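PDB 3WE5: ubiquitin conjugating enzyme, which probably accepts activated ubiquitin as a thioester and passes it on to substrate proteins, as E2 enzymes of the UBE2W type do. Local coordinates for residues 74-79 against 89-94. Sequence-based numbering, arbitrary orientation.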
ATOM      1  N   THR A  74      -1.195  16.533 -12.665  1.00 15.55           N
ATOM      2  CA  THR A  74      -0.908  17.834 -12.071  1.00 14.39           C
ATOM      3  C   THR A  74      -0.503  17.633 -10.619  1.00 13.16           C
ATOM      4  O   THR A  74      -1.205  16.962  -9.858  1.00 15.29           O
ATOM      5  CB  THR A  74      -2.142  18.737 -12.178  1.00 16.27           C
ATOM      6  OG1 THR A  74      -2.399  18.988 -13.570  1.00 18.49           O
ATOM      7  CG2 THR A  74      -1.926  20.059 -11.477  1.00 16.91           C
ATOM      8  N   LEU A  75       0.636  18.218 -10.262  1.00 13.29           N
ATOM      9  CA  LEU A  75       1.234  18.083  -8.921  1.00 11.21           C
ATOM     10  C   LEU A  75       1.279  19.460  -8.270  1.00 10.40           C
ATOM     11  O   LEU A  75       1.784  20.418  -8.857  1.00 15.93           O
ATOM     12  CB  LEU A  75       2.651  17.515  -9.051  1.00 15.55           C
ATOM     13  CG  LEU A  75       3.424  17.171  -7.771  1.00 13.05           C
ATOM     14  CD1 LEU A  75       2.707  16.039  -7.017  1.00 14.28           C
ATOM     15  CD2 LEU A  75       4.875  16.762  -8.108  1.00 16.70           C
ATOM     16  N   GLN A  76       0.748  19.544  -7.047  1.00 11.34           N
ATOM     17  CA  GLN A  76       0.671  20.812  -6.323  1.00 10.28           C
ATOM     18  C   GLN A  76       1.644  20.805  -5.153  1.00 11.16           C
ATOM     19  O   GLN A  76       1.755  19.798  -4.456  1.00 13.11           O
ATOM     20  CB  GLN A  76      -0.763  20.978  -5.815  1.00 13.73           C
ATOM     21  CG  GLN A  76      -1.048  22.226  -4.960  1.00 16.60           C
ATOM     22  CD  GLN A  76      -2.479  22.153  -4.430  1.00 21.17           C
ATOM     23  OE1 GLN A  76      -3.421  22.442  -5.154  1.00 26.05           O
ATOM     24  NE2 GLN A  76      -2.646  21.688  -3.198  1.00 19.85           N
ATOM     25  N   PHE A  77       2.373  21.906  -5.001  1.00  9.66           N
ATOM     26  CA  PHE A  77       3.234  22.160  -3.841  1.00  8.72           C
ATOM     27  C   PHE A  77       2.623  23.289  -3.040  1.00 11.75           C
ATOM     28  O   PHE A  77       2.319  24.337  -3.598  1.00 13.05           O
ATOM     29  CB  PHE A  77       4.615  22.609  -4.299  1.00 12.70           C
ATOM     30  CG  PHE A  77       5.431  21.503  -4.872  1.00 12.90           C
ATOM     31  CD1 PHE A  77       5.145  21.001  -6.121  1.00 14.13           C
ATOM     32  CD2 PHE A  77       6.491  20.963  -4.151  1.00 11.97           C
ATOM     33  CE1 PHE A  77       5.916  19.941  -6.652  1.00 14.71           C
ATOM     34  CE2 PHE A  77       7.237  19.946  -4.657  1.00 13.71           C
ATOM     35  CZ  PHE A  77       6.948  19.415  -5.901  1.00 13.45           C
ATOM     36  N   ARG A  78       2.471  23.092  -1.735  1.00 12.04           N
ATOM     37  CA  ARG A  78       2.142  24.211  -0.840  1.00 13.82           C
ATOM     38  C   ARG A  78       3.258  24.427   0.170  1.00 13.07           C
ATOM     39  O   ARG A  78       3.777  23.450   0.739  1.00 17.54           O
ATOM     40  CB  ARG A  78       0.804  23.944  -0.131  1.00 14.57           C
ATOM     41  CG  ARG A  78      -0.399  24.199  -1.016  1.00 15.63           C
ATOM     42  CD  ARG A  78      -1.707  24.071  -0.251  1.00 23.57           C
ATOM     43  NE  ARG A  78      -2.034  22.676  -0.003  1.00 27.99           N
ATOM     44  CZ  ARG A  78      -3.062  22.273   0.734  1.00 39.62           C
ATOM     45  NH1 ARG A  78      -3.849  23.167   1.326  1.00 36.39           N
ATOM     46  NH2 ARG A  78      -3.297  20.980   0.888  1.00 25.48           N
ATOM     47  N   PHE A  79       3.628  25.686   0.387  1.00 12.71           N
ATOM     48  CA  PHE A  79       4.776  26.053   1.244  1.00 13.97           C
ATOM     49  C   PHE A  79       4.309  26.834   2.463  1.00 21.77           C
ATOM     50  O   PHE A  79       3.536  27.788   2.323  1.00 18.30           O
ATOM     51  CB  PHE A  79       5.791  26.915   0.467  1.00 13.34           C
ATOM     52  CG  PHE A  79       6.154  26.351  -0.897  1.00 10.19           C
ATOM     53  CD1 PHE A  79       7.029  25.274  -0.994  1.00 13.33           C
ATOM     54  CD2 PHE A  79       5.611  26.884  -2.055  1.00 15.25           C
ATOM     55  CE1 PHE A  79       7.338  24.708  -2.245  1.00 13.34           C
ATOM     56  CE2 PHE A  79       5.949  26.348  -3.316  1.00 12.53           C
ATOM     57  CZ  PHE A  79       6.806  25.263  -3.397  1.00 11.27           C
ATOM     58  N   ALA A  89       4.073  20.700   1.362  1.00 13.43           N
ATOM     59  CA  ALA A  89       2.925  19.807   1.320  1.00 12.37           C
ATOM     60  C   ALA A  89       2.673  19.524  -0.152  1.00 13.41           C
ATOM     61  O   ALA A  89       2.457  20.443  -0.939  1.00 14.74           O
ATOM     62  CB  ALA A  89       1.732  20.470   1.934  1.00 18.12           C
ATOM     63  N   VAL A  90       2.756  18.264  -0.535  1.00 12.85           N
ATOM     64  CA  VAL A  90       2.735  17.908  -1.956  1.00 15.45           C
ATOM     65  C   VAL A  90       1.654  16.867  -2.247  1.00 12.30           C
ATOM     66  O   VAL A  90       1.558  15.841  -1.562  1.00 16.06           O
ATOM     67  CB  VAL A  90       4.119  17.347  -2.362  1.00 10.39           C
ATOM     68  CG1 VAL A  90       4.137  17.015  -3.864  1.00 16.56           C
ATOM     69  CG2 VAL A  90       5.216  18.336  -2.051  1.00 10.79           C
ATOM     70  N   GLN A  91       0.826  17.125  -3.263  1.00 11.75           N
ATOM     71  CA  GLN A  91      -0.238  16.203  -3.623  1.00 17.90           C
ATOM     72  C   GLN A  91      -0.575  16.338  -5.107  1.00 12.31           C
ATOM     73  O   GLN A  91      -0.398  17.415  -5.713  1.00 13.06           O
ATOM     74  CB  GLN A  91      -1.479  16.462  -2.761  1.00 17.64           C
ATOM     75  CG  GLN A  91      -2.085  17.836  -2.978  1.00 16.92           C
ATOM     76  CD  GLN A  91      -2.775  18.363  -1.727  1.00 22.47           C
ATOM     77  OE1 GLN A  91      -2.169  19.074  -0.922  1.00 24.26           O
ATOM     78  NE2 GLN A  91      -4.046  18.019  -1.562  1.00 22.67           N
ATOM     79  N   PHE A  92      -1.031  15.237  -5.695  1.00 16.07           N
ATOM     80  CA  PHE A  92      -1.589  15.297  -7.035  1.00 15.41           C
ATOM     81  C   PHE A  92      -2.955  15.952  -6.912  1.00 15.98           C
ATOM     82  O   PHE A  92      -3.691  15.709  -5.934  1.00 17.64           O
ATOM     83  CB  PHE A  92      -1.678  13.900  -7.663  1.00 19.37           C
ATOM     84  CG  PHE A  92      -0.334  13.336  -8.065  1.00 14.92           C
ATOM     85  CD1 PHE A  92       0.289  13.755  -9.238  1.00 16.83           C
ATOM     86  CD2 PHE A  92       0.332  12.427  -7.246  1.00 13.81           C
ATOM     87  CE1 PHE A  92       1.555  13.252  -9.614  1.00 18.33           C
ATOM     88  CE2 PHE A  92       1.588  11.906  -7.620  1.00 19.15           C
ATOM     89  CZ  PHE A  92       2.203  12.316  -8.799  1.00 16.19           C
ATOM     90  N   VAL A  93      -3.270  16.789  -7.894  1.00 16.43           N
ATOM     91  CA  VAL A  93      -4.546  17.500  -7.962  1.00 20.88           C
ATOM     92  C   VAL A  93      -5.658  16.593  -8.481  1.00 22.17           C
ATOM     93  O   VAL A  93      -5.495  15.861  -9.474  1.00 20.33           O
ATOM     94  CB  VAL A  93      -4.419  18.772  -8.805  1.00 20.39           C
ATOM     95  CG1 VAL A  93      -5.783  19.465  -8.986  1.00 19.93           C
ATOM     96  CG2 VAL A  93      -3.455  19.726  -8.145  1.00 15.10           C
ATOM     97  N   VAL A  94      -6.787  16.608  -7.783  1.00 20.45           N
ATOM     98  CA  VAL A  94      -7.904  15.758  -8.194  1.00 21.72           C
ATOM     99  C   VAL A  94      -9.178  16.560  -8.392  1.00 25.92           C
ATOM    100  O   VAL A  94     -10.285  15.995  -8.369  1.00 27.71           O
ATOM    101  CB  VAL A  94      -8.141  14.589  -7.215  1.00 24.42           C
ATOM    102  CG1 VAL A  94      -6.956  13.647  -7.227  1.00 21.72           C
ATOM    103  CG2 VAL A  94      -8.406  15.100  -5.791  1.00 23.67           C
TER
HETATM  104  O   HOH W   1      -0.353  20.697  -1.477  1.00 18.00           O
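Arg78 reaches over to Gln91 and gives an N-H from NH2 to OE1 at 2.9 Å. The donor sits somewhat out of the amide plane, and the guanidinium and amide planes are 54° apart. Gln91 holds its CG between the backbone N and the carbonyl carbon (chi1 64°), which leans the end of the chain toward strand 74-78. One water lies in the guanidinium plane. It accepts from Arg78 NE and Gln76 NE2 and donates to Ala89 O, so it links two side chains to a backbone carbonyl. It also lies by Gln91 OE1, but at a spacing too short to be trusted as a bond.

Below these polar ends the strands run antiparallel. Gln76 pairs with Gln91 and Arg78 with Ala89 as hydrogen-bonded pairs; Gln76 N to Gln91 O measures 2.8 Å. Val93 N bonds Thr74 O at 2.9 Å, next to the Leu75 and Phe92 pair. Strands 72-78 and 89-92 form a beta hairpin, the third and fourth strands of the antiparallel four-stranded sheet of the E2 (UBC) fold.

The other face is apolar. Leu75 CD1 stands over the centre of the Phe92 ring, 3.9 Å from its centroid, in a CH-pi contact. The same methyl meets Val90 CG1 at 3.6 Å. Both methyls of Val90 lie on one side of the Phe77 ring: CG1 over the face, offset toward the rim, and CG2 3.6 Å from Phe77 CD2.

Helix 127-140 packs on Phe77 through Val127, Val130 and Cys131. On the polar face, Arg78 NH1 makes a salt bridge to Asp159, which helps hold the guanidinium beside Gln91.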